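Local coordinates for protein deoxyhypusine hydroxylase (PDB 4D50) that uses a non-haem diiron centre and dioxygen to hydroxylate the deoxyhypusine side chain of eIF5A, completing the formation of hypusine, at residues A57-K60 with H61-Y65. Sequence-based numbering, arbitrary orientation.
With FE (Fe (III) ion), chain D; PER (peroxide ion), chain E.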
# COMPACT_ATOMS: atom_id res chain seq x y z
N ALA A 57 12.39 6.60 1.33
CA ALA A 57 11.62 5.73 0.34
C ALA A 57 10.27 5.35 0.93
O ALA A 57 9.24 5.31 0.20
CB ALA A 57 12.39 4.45 0.01
N LEU A 58 10.24 5.04 2.23
CA LEU A 58 8.99 4.77 2.98
C LEU A 58 7.99 5.93 2.81
O LEU A 58 6.85 5.74 2.34
CB LEU A 58 9.22 4.54 4.47
CG LEU A 58 7.93 4.24 5.21
CD1 LEU A 58 7.34 2.90 4.79
CD2 LEU A 58 8.12 4.19 6.72
N LEU A 59 8.45 7.15 3.08
CA LEU A 59 7.52 8.27 2.95
C LEU A 59 7.09 8.42 1.49
O LEU A 59 5.92 8.52 1.20
CB LEU A 59 8.14 9.56 3.49
CG LEU A 59 7.19 10.75 3.43
CD1 LEU A 59 5.92 10.64 4.24
CD2 LEU A 59 8.02 12.00 3.89
N LYS A 60 8.04 8.37 0.54
CA LYS A 60 7.71 8.63 -0.86
C LYS A 60 6.70 7.64 -1.46
O LYS A 60 5.81 8.01 -2.21
CB LYS A 60 8.95 8.63 -1.72
CG LYS A 60 9.83 9.87 -1.57
CD LYS A 60 10.95 9.88 -2.62
CE LYS A 60 12.00 8.85 -2.32
NZ LYS A 60 13.22 8.97 -3.15
N HIS A 61 6.82 6.40 -1.08
CA HIS A 61 5.90 5.38 -1.56
C HIS A 61 4.52 5.54 -0.93
O HIS A 61 3.50 5.29 -1.60
CB HIS A 61 6.53 4.00 -1.44
CG HIS A 61 5.96 3.16 -0.34
ND1 HIS A 61 6.05 3.50 0.98
CD2 HIS A 61 5.24 2.01 -0.41
CE1 HIS A 61 5.48 2.54 1.71
NE2 HIS A 61 4.94 1.64 0.88
N GLU A 62 4.44 6.07 0.30
CA GLU A 62 3.12 6.37 0.94
C GLU A 62 2.43 7.57 0.18
O GLU A 62 1.19 7.64 0.03
CB GLU A 62 3.33 6.70 2.38
CG GLU A 62 2.29 6.18 3.36
CD GLU A 62 2.44 4.68 3.58
OE1 GLU A 62 3.55 4.20 3.87
OE2 GLU A 62 1.45 3.99 3.31
N LEU A 63 3.25 8.49 -0.25
CA LEU A 63 2.73 9.60 -1.05
C LEU A 63 2.02 9.03 -2.22
O LEU A 63 0.93 9.49 -2.62
CB LEU A 63 3.81 10.54 -1.54
CG LEU A 63 4.79 11.12 -0.51
CD1 LEU A 63 5.86 11.87 -1.24
CD2 LEU A 63 4.06 12.03 0.42
N ALA A 64 2.73 8.15 -2.91
CA ALA A 64 2.11 7.59 -4.15
C ALA A 64 0.88 6.77 -3.80
O ALA A 64 -0.14 6.87 -4.52
CB ALA A 64 3.10 6.69 -4.92
N TYR A 65 0.92 5.97 -2.75
CA TYR A 65 -0.25 5.22 -2.34
C TYR A 65 -1.48 6.10 -2.09
O TYR A 65 -2.56 5.88 -2.60
CB TYR A 65 0.05 4.43 -1.07
CG TYR A 65 -1.10 3.69 -0.45
CD1 TYR A 65 -1.60 2.52 -1.02
CD2 TYR A 65 -1.79 4.24 0.63
CE1 TYR A 65 -2.70 1.85 -0.44
CE2 TYR A 65 -2.83 3.58 1.23
CZ TYR A 65 -3.34 2.43 0.65
OH TYR A 65 -4.34 1.81 1.28
FE FE D . 4.46 -0.58 1.41
O1 PER E . 5.36 -1.03 -1.17
O2 PER E . 5.99 -1.50 0.15
O HOH W 1 2.68 -0.81 -0.15
O HOH W 2 2.90 0.16 2.70
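Ala57 through Lys60 offer their carbonyls in turn to the amides of His61, Glu62, Leu63 and Ala64, the i to i+4 pattern of an alpha-helix running unbroken from 57-60 into 61-65. Leu63 N meets Leu59 O at 3.0 Å, whereas the bond from Glu62 N to Leu58 O lengthens to 3.2 Å. Leu58 O serves two donors: besides that amide it accepts His61 ND1 at 2.7 Å, which lies in the carbonyl plane on a lone pair, with the oxygen only 9° out of the ring plane. His61 chi1 is 107°, off the staggered positions, an angle at which ND1 reaches Leu58 O while NE2 binds iron(III) at 2.3 Å. Helix 57-70 supplies the first helix of a HEAT-like repeat that starts at Leu59, and the pairing is the familiar second-shell device in which a carbonyl fixes the rotation of a metal-bound imidazole and probably makes it a stronger electron donor. Peroxide O2, two waters, His245 and Glu246 complete that iron's shell. Leu58 CG stands anti to the backbone nitrogen (chi1 -179°), and the turn at chi2 then brings CD1 to 3.6 Å from His61 CE1. Away from the metal, Leu63 CD2 lies 4.5 Å from Leu59 CD1, and Leu63 CD1 packs beside Lys60 CA at 3.8 Å. With an alanine in place of Leu63, both methyls would be gone, and Leu59 CD1 and the Lys60 backbone would probably lose their apolar cover, as would Ala51 and Phe52 beyond. Lys60 reaches out to a salt bridge between NZ and Glu89.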